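Local coordinates for tail protein, 43 kDa (Neisseria meningitidis MC58, PDB 3D37) that is of unknown function but probably forms part of the tail baseplate of a Mu-like prophage, at residues A[23-29]-A[319-325]; A[40-44]-A[85-89]; A[281-287]-A[329-335]. All blocks are in the same frame, centred on the assembly; numbering follows the deposited sequence.

Interaction 1. Residues A[23-29]-A[319-325]; sequences ERYDIDS and RRFMLSR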
loop_
_atom_site.group_PDB
_atom_site.type_symbol
_atom_site.label_atom_id
_atom_site.label_comp_id
_atom_site.label_asym_id
_atom_site.label_seq_id
_atom_site.Cartn_x
_atom_site.Cartn_y
_atom_site.Cartn_z
ATOM N N GLU A 23 -14.975 -15.680 -6.177
ATOM C CA GLU A 23 -13.656 -15.294 -5.769
ATOM C C GLU A 23 -13.513 -15.018 -4.293
ATOM O O GLU A 23 -12.442 -15.191 -3.759
ATOM C CB GLU A 23 -13.154 -14.128 -6.595
ATOM C CG GLU A 23 -13.638 -12.744 -6.237
ATOM C CD GLU A 23 -12.558 -11.706 -6.500
ATOM O OE1 GLU A 23 -11.946 -11.767 -7.627
ATOM O OE2 GLU A 23 -12.301 -10.861 -5.579
ATOM N N ARG A 24 -14.594 -14.555 -3.627
ATOM C CA ARG A 24 -14.543 -14.339 -2.201
ATOM C C ARG A 24 -15.944 -14.538 -1.568
ATOM O O ARG A 24 -16.938 -14.463 -2.243
ATOM C CB ARG A 24 -13.877 -12.977 -1.873
ATOM C CG ARG A 24 -14.762 -11.798 -1.937
ATOM C CD ARG A 24 -14.010 -10.484 -1.589
ATOM N NE ARG A 24 -13.342 -10.126 -2.816
ATOM C CZ ARG A 24 -13.634 -9.092 -3.597
ATOM N NH1 ARG A 24 -14.547 -8.175 -3.267
ATOM N NH2 ARG A 24 -12.991 -8.996 -4.723
ATOM N N TYR A 25 -15.979 -14.970 -0.321
ATOM C CA TYR A 25 -17.238 -15.018 0.406
ATOM C C TYR A 25 -16.977 -14.955 1.888
ATOM O O TYR A 25 -15.847 -15.155 2.366
ATOM C CB TYR A 25 -18.087 -16.270 0.024
ATOM C CG TYR A 25 -17.357 -17.618 0.186
ATOM C CD1 TYR A 25 -17.072 -18.138 1.442
ATOM C CD2 TYR A 25 -17.010 -18.395 -0.927
ATOM C CE1 TYR A 25 -16.456 -19.381 1.602
ATOM C CE2 TYR A 25 -16.310 -19.638 -0.774
ATOM C CZ TYR A 25 -16.061 -20.110 0.482
ATOM O OH TYR A 25 -15.451 -21.315 0.661
ATOM N N ASP A 26 -18.057 -14.665 2.606
ATOM C CA ASP A 26 -18.107 -14.636 4.045
ATOM C C ASP A 26 -19.468 -15.167 4.403
ATOM O O ASP A 26 -20.477 -14.605 3.989
ATOM C CB ASP A 26 -17.998 -13.206 4.541
ATOM C CG ASP A 26 -16.585 -12.649 4.412
ATOM O OD1 ASP A 26 -15.639 -13.105 5.124
ATOM O OD2 ASP A 26 -16.405 -11.812 3.505
ATOM N N ILE A 27 -19.513 -16.230 5.211
ATOM C CA ILE A 27 -20.757 -16.857 5.642
ATOM C C ILE A 27 -20.669 -16.927 7.165
ATOM O O ILE A 27 -19.839 -17.668 7.700
ATOM C CB ILE A 27 -20.907 -18.254 5.021
ATOM C CG1 ILE A 27 -20.833 -18.198 3.495
ATOM C CG2 ILE A 27 -22.238 -18.979 5.474
ATOM C CD1 ILE A 27 -20.436 -19.590 2.863
ATOM N N ASP A 28 -21.501 -16.116 7.836
ATOM C CA ASP A 28 -21.388 -15.886 9.232
ATOM C C ASP A 28 -22.610 -16.330 10.003
ATOM O O ASP A 28 -23.734 -15.937 9.689
ATOM C CB ASP A 28 -21.007 -14.446 9.557
ATOM C CG ASP A 28 -20.429 -14.326 10.978
ATOM O OD1 ASP A 28 -21.157 -14.539 11.963
ATOM O OD2 ASP A 28 -19.261 -13.977 11.117
ATOM N N SER A 29 -22.378 -17.282 10.906
ATOM C CA SER A 29 -23.404 -17.778 11.855
ATOM C C SER A 29 -22.979 -17.590 13.308
ATOM O O SER A 29 -21.829 -17.790 13.660
ATOM C CB SER A 29 -23.711 -19.257 11.618
ATOM O OG SER A 29 -23.982 -19.477 10.269
ATOM N N ARG A 319 -19.239 -18.675 13.995
ATOM C CA ARG A 319 -18.304 -19.114 13.024
ATOM C C ARG A 319 -18.502 -18.500 11.663
ATOM O O ARG A 319 -19.616 -18.295 11.207
ATOM C CB ARG A 319 -18.225 -20.649 12.942
ATOM C CG ARG A 319 -19.277 -21.323 12.225
ATOM C CD ARG A 319 -19.015 -21.486 10.701
ATOM N NE ARG A 319 -20.265 -22.044 10.254
ATOM C CZ ARG A 319 -21.337 -21.407 9.809
ATOM N NH1 ARG A 319 -21.380 -20.122 9.571
ATOM N NH2 ARG A 319 -22.396 -22.124 9.563
ATOM N N ARG A 320 -17.378 -18.234 11.021
ATOM C CA ARG A 320 -17.372 -17.583 9.723
ATOM C C ARG A 320 -16.530 -18.373 8.728
ATOM O O ARG A 320 -15.329 -18.492 8.881
ATOM C CB ARG A 320 -16.890 -16.150 9.963
ATOM C CG ARG A 320 -16.792 -15.141 8.832
ATOM C CD ARG A 320 -16.257 -13.830 9.501
ATOM N NE ARG A 320 -15.682 -12.992 8.506
ATOM C CZ ARG A 320 -14.619 -12.182 8.656
ATOM N NH1 ARG A 320 -13.984 -12.011 9.836
ATOM N NH2 ARG A 320 -14.178 -11.545 7.564
ATOM N N PHE A 321 -17.214 -18.934 7.725
ATOM C CA PHE A 321 -16.608 -19.477 6.528
ATOM C C PHE A 321 -16.173 -18.322 5.611
ATOM O O PHE A 321 -16.955 -17.421 5.288
ATOM C CB PHE A 321 -17.564 -20.392 5.720
ATOM C CG PHE A 321 -18.098 -21.587 6.466
ATOM C CD1 PHE A 321 -17.257 -22.466 7.149
ATOM C CD2 PHE A 321 -19.469 -21.886 6.404
ATOM C CE1 PHE A 321 -17.784 -23.630 7.803
ATOM C CE2 PHE A 321 -20.014 -23.057 7.050
ATOM C CZ PHE A 321 -19.192 -23.918 7.721
ATOM N N MET A 322 -14.915 -18.363 5.215
ATOM C CA MET A 322 -14.292 -17.324 4.463
ATOM C C MET A 322 -13.494 -17.883 3.264
ATOM O O MET A 322 -12.872 -18.927 3.352
ATOM C CB MET A 322 -13.328 -16.545 5.372
ATOM C CG MET A 322 -13.928 -16.000 6.703
ATOM S SD MET A 322 -12.728 -14.923 7.616
ATOM C CE MET A 322 -11.575 -16.156 8.143
ATOM N N LEU A 323 -13.551 -17.174 2.156
ATOM C CA LEU A 323 -12.649 -17.338 1.026
ATOM C C LEU A 323 -12.136 -15.952 0.665
ATOM O O LEU A 323 -12.927 -15.038 0.535
ATOM C CB LEU A 323 -13.378 -17.891 -0.219
ATOM C CG LEU A 323 -12.685 -18.009 -1.606
ATOM C CD1 LEU A 323 -11.484 -18.958 -1.592
ATOM C CD2 LEU A 323 -13.729 -18.397 -2.656
ATOM N N SER A 324 -10.826 -15.843 0.470
ATOM C CA SER A 324 -10.191 -14.682 -0.119
ATOM C C SER A 324 -9.111 -15.113 -1.082
ATOM O O SER A 324 -8.568 -16.227 -0.984
ATOM C CB SER A 324 -9.564 -13.767 0.944
ATOM O OG SER A 324 -8.611 -14.399 1.787
ATOM N N ARG A 325 -8.753 -14.202 -1.989
ATOM C CA ARG A 325 -7.609 -14.434 -2.870
ATOM C C ARG A 325 -6.338 -14.541 -2.063
ATOM O O ARG A 325 -5.556 -15.435 -2.271
ATOM C CB ARG A 325 -7.515 -13.355 -3.959
ATOM C CG ARG A 325 -8.827 -13.210 -4.765
ATOM C CD ARG A 325 -8.576 -12.847 -6.256
ATOM N NE ARG A 325 -8.065 -11.472 -6.452
ATOM C CZ ARG A 325 -8.187 -10.755 -7.590
ATOM N NH1 ARG A 325 -8.814 -11.271 -8.677
ATOM N NH2 ARG A 325 -7.680 -9.505 -7.658
HETATM O O HOH W 1 -10.548 -11.737 -2.745
#

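Interaction 2. Residues A[40-44]-A[85-89]; sequences FVIGR and RELSL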
loop_
_atom_site.group_PDB
_atom_site.type_symbol
_atom_site.label_atom_id
_atom_site.label_comp_id
_atom_site.label_asym_id
_atom_site.label_seq_id
_atom_site.Cartn_x
_atom_site.Cartn_y
_atom_site.Cartn_z
ATOM N N PHE A 40 -21.174 -12.930 -1.051
ATOM C CA PHE A 40 -20.438 -13.577 -2.147
ATOM C C PHE A 40 -20.041 -12.591 -3.260
ATOM O O PHE A 40 -20.834 -11.734 -3.630
ATOM C CB PHE A 40 -21.295 -14.707 -2.796
ATOM C CG PHE A 40 -21.491 -15.920 -1.908
ATOM C CD1 PHE A 40 -20.655 -17.037 -2.010
ATOM C CD2 PHE A 40 -22.570 -15.968 -0.995
ATOM C CE1 PHE A 40 -20.857 -18.149 -1.182
ATOM C CE2 PHE A 40 -22.779 -17.082 -0.192
ATOM C CZ PHE A 40 -21.907 -18.156 -0.273
ATOM N N VAL A 41 -18.832 -12.741 -3.792
ATOM C CA VAL A 41 -18.344 -11.937 -4.896
ATOM C C VAL A 41 -17.659 -12.855 -5.919
ATOM O O VAL A 41 -16.906 -13.751 -5.543
ATOM C CB VAL A 41 -17.286 -10.896 -4.454
ATOM C CG1 VAL A 41 -16.801 -10.132 -5.646
ATOM C CG2 VAL A 41 -17.818 -9.982 -3.339
ATOM N N ILE A 42 -17.984 -12.676 -7.193
ATOM C CA ILE A 42 -17.115 -13.207 -8.255
ATOM C C ILE A 42 -16.617 -12.005 -9.096
ATOM O O ILE A 42 -17.312 -10.980 -9.243
ATOM C CB ILE A 42 -17.840 -14.346 -9.038
ATOM C CG1 ILE A 42 -17.013 -14.833 -10.279
ATOM C CG2 ILE A 42 -19.289 -13.935 -9.343
ATOM C CD1 ILE A 42 -15.548 -15.313 -10.013
ATOM N N GLY A 43 -15.394 -12.120 -9.613
ATOM C CA GLY A 43 -14.762 -11.007 -10.339
ATOM C C GLY A 43 -14.023 -11.402 -11.612
ATOM O O GLY A 43 -12.778 -11.397 -11.627
ATOM N N ARG A 44 -14.780 -11.785 -12.654
ATOM C CA ARG A 44 -14.204 -12.165 -13.958
ATOM C C ARG A 44 -15.060 -11.598 -15.091
ATOM O O ARG A 44 -16.254 -11.890 -15.173
ATOM C CB ARG A 44 -14.092 -13.702 -14.129
ATOM C CG ARG A 44 -13.640 -14.511 -12.908
ATOM C CD ARG A 44 -13.977 -16.038 -13.088
ATOM N NE ARG A 44 -14.083 -16.758 -11.795
ATOM C CZ ARG A 44 -13.047 -17.224 -11.079
ATOM N NH1 ARG A 44 -13.284 -17.828 -9.911
ATOM N NH2 ARG A 44 -11.776 -17.113 -11.517
ATOM N N ARG A 85 -14.965 -6.772 -13.749
ATOM C CA ARG A 85 -16.407 -6.868 -13.568
ATOM C C ARG A 85 -16.552 -7.648 -12.283
ATOM O O ARG A 85 -15.835 -8.659 -12.070
ATOM C CB ARG A 85 -17.133 -7.605 -14.703
ATOM C CG ARG A 85 -16.900 -6.986 -16.101
ATOM C CD ARG A 85 -17.189 -7.918 -17.325
ATOM N NE ARG A 85 -18.560 -7.783 -17.834
ATOM C CZ ARG A 85 -19.630 -8.352 -17.259
ATOM N NH1 ARG A 85 -20.846 -8.166 -17.784
ATOM N NH2 ARG A 85 -19.503 -9.115 -16.171
ATOM N N GLU A 86 -17.421 -7.166 -11.404
ATOM C CA GLU A 86 -17.649 -7.801 -10.115
ATOM C C GLU A 86 -19.137 -7.890 -9.885
ATOM O O GLU A 86 -19.834 -6.904 -10.062
ATOM C CB GLU A 86 -16.944 -7.008 -8.998
ATOM C CG GLU A 86 -16.496 -7.874 -7.857
ATOM C CD GLU A 86 -15.218 -7.405 -7.169
ATOM O OE1 GLU A 86 -15.368 -6.568 -6.245
ATOM O OE2 GLU A 86 -14.105 -7.937 -7.509
ATOM N N LEU A 87 -19.638 -9.096 -9.623
ATOM C CA LEU A 87 -21.020 -9.299 -9.224
ATOM C C LEU A 87 -20.988 -9.730 -7.754
ATOM O O LEU A 87 -20.235 -10.645 -7.392
ATOM C CB LEU A 87 -21.686 -10.365 -10.091
ATOM C CG LEU A 87 -22.914 -11.136 -9.535
ATOM C CD1 LEU A 87 -24.142 -10.280 -9.362
ATOM C CD2 LEU A 87 -23.275 -12.360 -10.422
ATOM N N SER A 88 -21.751 -9.039 -6.908
ATOM C CA SER A 88 -21.914 -9.468 -5.517
ATOM C C SER A 88 -23.342 -9.620 -5.086
ATOM O O SER A 88 -24.248 -9.007 -5.650
ATOM C CB SER A 88 -21.129 -8.589 -4.549
ATOM O OG SER A 88 -21.594 -7.278 -4.578
ATOM N N LEU A 89 -23.521 -10.526 -4.121
ATOM C CA LEU A 89 -24.816 -10.887 -3.492
ATOM C C LEU A 89 -24.655 -10.888 -1.963
ATOM O O LEU A 89 -23.649 -11.436 -1.451
ATOM C CB LEU A 89 -25.234 -12.329 -3.844
ATOM C CG LEU A 89 -25.312 -12.771 -5.289
ATOM C CD1 LEU A 89 -25.812 -14.193 -5.307
ATOM C CD2 LEU A 89 -26.241 -11.848 -6.092
#

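Interaction 3. Residues A[281-287]-A[329-335]; sequences TITVGGH and TQTELRL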
loop_
_atom_site.group_PDB
_atom_site.type_symbol
_atom_site.label_atom_id
_atom_site.label_comp_id
_atom_site.label_asym_id
_atom_site.label_seq_id
_atom_site.Cartn_x
_atom_site.Cartn_y
_atom_site.Cartn_z
ATOM N N THR A 281 -10.719 -16.396 19.561
ATOM C CA THR A 281 -10.977 -16.481 18.108
ATOM C C THR A 281 -9.854 -17.245 17.412
ATOM O O THR A 281 -8.695 -16.812 17.386
ATOM C CB THR A 281 -11.184 -15.061 17.473
ATOM O OG1 THR A 281 -12.131 -14.335 18.260
ATOM C CG2 THR A 281 -11.716 -15.147 16.100
ATOM N N ILE A 282 -10.174 -18.442 16.911
ATOM C CA ILE A 282 -9.194 -19.253 16.196
ATOM C C ILE A 282 -9.493 -19.265 14.707
ATOM O O ILE A 282 -10.631 -19.455 14.283
ATOM C CB ILE A 282 -9.188 -20.685 16.763
ATOM C CG1 ILE A 282 -8.601 -20.653 18.173
ATOM C CG2 ILE A 282 -8.448 -21.671 15.786
ATOM C CD1 ILE A 282 -8.687 -21.933 18.932
ATOM N N THR A 283 -8.469 -19.071 13.896
ATOM C CA THR A 283 -8.609 -19.212 12.481
ATOM C C THR A 283 -7.884 -20.515 11.996
ATOM O O THR A 283 -6.725 -20.759 12.400
ATOM C CB THR A 283 -8.065 -17.951 11.764
ATOM O OG1 THR A 283 -8.717 -16.778 12.315
ATOM C CG2 THR A 283 -8.339 -18.045 10.271
ATOM N N VAL A 284 -8.620 -21.325 11.201
ATOM C CA VAL A 284 -8.173 -22.592 10.634
ATOM C C VAL A 284 -8.328 -22.584 9.139
ATOM O O VAL A 284 -9.110 -21.832 8.583
ATOM C CB VAL A 284 -8.829 -23.857 11.248
ATOM C CG1 VAL A 284 -8.368 -24.052 12.667
ATOM C CG2 VAL A 284 -10.395 -23.821 11.121
ATOM N N GLY A 285 -7.524 -23.411 8.456
ATOM C CA GLY A 285 -7.653 -23.521 7.009
ATOM C C GLY A 285 -8.805 -24.503 6.787
ATOM O O GLY A 285 -9.040 -25.340 7.611
ATOM N N GLY A 286 -9.490 -24.403 5.660
ATOM C CA GLY A 286 -10.671 -25.281 5.382
ATOM C C GLY A 286 -11.938 -24.825 6.092
ATOM O O GLY A 286 -11.957 -23.785 6.784
ATOM N N HIS A 287 -12.977 -25.644 5.923
ATOM C CA HIS A 287 -14.285 -25.499 6.498
ATOM C C HIS A 287 -14.781 -26.701 7.308
ATOM O O HIS A 287 -15.828 -26.627 7.927
ATOM C CB HIS A 287 -15.291 -25.198 5.410
ATOM C CG HIS A 287 -15.047 -23.877 4.743
ATOM N ND1 HIS A 287 -15.454 -23.614 3.457
ATOM C CD2 HIS A 287 -14.372 -22.782 5.153
ATOM C CE1 HIS A 287 -15.061 -22.402 3.114
ATOM N NE2 HIS A 287 -14.453 -21.863 4.147
ATOM N N THR A 329 -9.224 -20.553 1.601
ATOM C CA THR A 329 -10.360 -21.089 2.359
ATOM C C THR A 329 -10.020 -21.225 3.839
ATOM O O THR A 329 -9.102 -21.906 4.195
ATOM C CB THR A 329 -10.783 -22.476 1.702
ATOM O OG1 THR A 329 -11.263 -22.226 0.368
ATOM C CG2 THR A 329 -11.905 -23.077 2.445
ATOM N N GLN A 330 -10.775 -20.560 4.697
ATOM C CA GLN A 330 -10.615 -20.630 6.136
ATOM C C GLN A 330 -11.937 -20.567 6.885
ATOM O O GLN A 330 -12.954 -20.267 6.310
ATOM C CB GLN A 330 -9.725 -19.429 6.602
ATOM C CG GLN A 330 -8.251 -19.407 5.986
ATOM C CD GLN A 330 -7.643 -18.056 6.301
ATOM O OE1 GLN A 330 -8.239 -17.029 5.967
ATOM N NE2 GLN A 330 -6.495 -18.044 6.934
ATOM N N THR A 331 -11.861 -20.841 8.183
ATOM C CA THR A 331 -12.936 -20.683 9.093
ATOM C C THR A 331 -12.411 -19.904 10.308
ATOM O O THR A 331 -11.370 -20.242 10.906
ATOM C CB THR A 331 -13.652 -22.043 9.505
ATOM O OG1 THR A 331 -13.840 -22.858 8.338
ATOM C CG2 THR A 331 -15.056 -21.759 10.192
ATOM N N GLU A 332 -13.149 -18.851 10.658
ATOM C CA GLU A 332 -12.980 -18.206 11.968
ATOM C C GLU A 332 -13.914 -18.802 12.939
ATOM O O GLU A 332 -15.160 -18.927 12.698
ATOM C CB GLU A 332 -13.223 -16.702 11.807
ATOM C CG GLU A 332 -13.386 -15.932 13.109
ATOM C CD GLU A 332 -13.769 -14.442 12.820
ATOM O OE1 GLU A 332 -12.963 -13.831 12.061
ATOM O OE2 GLU A 332 -14.841 -13.973 13.342
ATOM N N LEU A 333 -13.345 -19.209 14.059
ATOM C CA LEU A 333 -14.065 -19.897 15.122
ATOM C C LEU A 333 -14.089 -19.002 16.370
ATOM O O LEU A 333 -13.030 -18.699 16.933
ATOM C CB LEU A 333 -13.421 -21.255 15.425
ATOM C CG LEU A 333 -13.155 -22.216 14.230
ATOM C CD1 LEU A 333 -12.260 -23.353 14.712
ATOM C CD2 LEU A 333 -14.473 -22.724 13.634
ATOM N N ARG A 334 -15.267 -18.510 16.732
ATOM C CA ARG A 334 -15.418 -17.609 17.885
ATOM C C ARG A 334 -15.846 -18.465 19.053
ATOM O O ARG A 334 -16.969 -18.901 19.147
ATOM C CB ARG A 334 -16.423 -16.481 17.606
ATOM C CG ARG A 334 -15.970 -15.672 16.377
ATOM C CD ARG A 334 -16.769 -14.362 16.214
ATOM N NE ARG A 334 -18.164 -14.610 15.884
ATOM C CZ ARG A 334 -18.648 -14.672 14.652
ATOM N NH1 ARG A 334 -17.860 -14.553 13.583
ATOM N NH2 ARG A 334 -19.924 -14.909 14.480
ATOM N N LEU A 335 -14.885 -18.715 19.924
ATOM C CA LEU A 335 -14.992 -19.654 21.010
ATOM C C LEU A 335 -15.151 -18.959 22.367
ATOM O O LEU A 335 -14.577 -17.887 22.633
ATOM C CB LEU A 335 -13.777 -20.558 20.974
ATOM C CG LEU A 335 -13.703 -21.536 19.810
ATOM C CD1 LEU A 335 -12.279 -22.009 19.581
ATOM C CD2 LEU A 335 -14.693 -22.732 20.054
#

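Interaction 1. Residues A[23-29]-A[319-325]
Leu323 and Tyr25, a hydrogen-bonded antiparallel pair, make the apolar end of this contact. Leu323 CB sits over the centre of one face of the Tyr25 phenol, 3.5 Å from the ring centroid and 14° off its normal, a CH-pi contact, and Leu323 CD2 comes within 3.4 Å of Tyr25 CE2. Tyr25 chi1 of 55° wedges CG between its own N and carbonyl carbon, swinging the ring back across the partner strand. Further along the same face, Ile27 and Phe321 pack beta carbon to beta carbon.

The Glu23-Arg325 pair works by charge alone: Glu23 OE1 lies 3.3 Å from Arg325 NH1 but well out of the guanidinium plane. Arg24 completes the salt-bridge network, and a water accepts from Arg24 NE and Arg325 N. At the far end Arg319 folds its chain back so that NH1 makes a weak bond to Ser29 OG; its NE is held by Trp295 O. On the other face Arg320, fully extended, delivers NH2 to Asp26 OD1 at 3.2 Å from above the carboxylate plane, and sends NH1 to Glu332.

Six backbone bonds join the strands, among them Ile27 N to Phe321 O at 2.8 Å. On its other edge strand 24-30 carries a classic beta bulge, Glu23 and Arg24 both facing Val41. The antiparallel ladder with 319-324 ties the GpP-like N-terminal region to the C-terminal one, two families of the phage-barrel clan.

Interaction 2. Residues A[40-44]-A[85-89]
The Phe40 ring is tipped away from Leu89, its hydrogen-bonded partner, and meets two other rings at inclined angles: Trp22 at about 50° and Tyr25 at about 45°. The Glu86 carboxylate forms a salt bridge through OE2 to Arg24. Near the guanidinium of Arg85 lies Arg44 O, approaching obliquely, and Arg85 NE makes a long, weak ion pair with Glu307 of a second subunit.

The backbone that carries these groups is an antiparallel pairing within the GpP-like N-terminal region, of the phage-barrel clan, where strand 84-93 lies between strands 37-42 and 66-81. Two hydrogen-bonded pairs set the register. Phe40 N reaches Leu89 O at 2.9 Å with a nearly straight N-H line of 169°, and Ile42 N reaches Leu87 O at 3.0 Å; each is answered by the reciprocal bond. Val41 and Ser88 form the non-hydrogen-bonded pair between them, with Val41 CG2 3.8 Å from Ser88 CB. Ser88 OG is held by Arg77 NE. Just past the end of strand 37-42, Gly43 CA comes to 3.1 Å from Arg85 O, a CA-H...O contact beyond the last bridge.

Interaction 3. Residues A[281-287]-A[329-335]
Ile282 and Leu335 meet methyl to methyl, their CD1 atoms 3.7 Å apart, and Val284 continues the apolar row with CG2 4.1 Å from Leu333 CD1. With chi1 at -69°, Val284 places CG2 between its own N and carbonyl carbon, the branch that faces the partner strand. Leu333 CD1 has methyls of both Ile282 and Val284 next to it, and this buried face is further lined by Leu189, Trp295 and Leu316.

Beneath the row run two reciprocal pairs of backbone bonds, Ile282 with Leu333 and Val284 with Thr331; the shortest is Leu333 N to Ile282 O, 2.7 Å. Where strand 281-285 ends, the chain turns through Gly286, whose phi is positive at 79°. Its N bonds to Thr329 O from above the carbonyl plane, whereas Gly286 O receives Thr331 OG1 at 2.6 Å, in plane and on a lone pair. This second bond ties the turn at Gly286 to strand 330-335.

His287 then folds back over the other segment. Thr329 CG2 lies over one face of the His287 imidazole, 3.4 Å from the centroid, with Thr331 OG1 at the edge; Tyr8 stacks on the ring as well.

The opposite face is polar. Thr281 CG2 rests 3.5 Å from Glu332 CG; the Glu332 chain is extended, and its OE2 takes Arg334 NH1 at 3.1 Å, the oxygen lying in the guanidinium plane. Arg334 NH2 also pairs with Asp28 and Asp30, while Gln330 NE2 bonds to Glu201.

Strand 278-285, which follows helix 259-276 in the chain, is flanked by strands 202-208 and 330-337, and strand 330-337 in turn pairs with strand 310-324.

All three contacts are antiparallel pairings linked through shared neighbours: strand 24-30 of interaction 1 borders strand 37-42 of interaction 2, and strand 310-324 borders strand 330-337 of interaction 3. All are partly buried, interaction 3 with half its touching residues buried; interaction 2, its centre about 27 Å from the chain's, is peripheral and smallest. Interaction 1 touches both others, through a probable bond from Glu23 N to Val41 O at 2.8 Å and the Asp28-Arg334 salt bridge; interactions 2 and 3 do not meet. Interaction 1 alone joins two family regions and is richest in cross-strand charge pairs; interaction 3 adds aliphatic packing and a hydroxyl-tied turn to its backbone bonds, interaction 2 little.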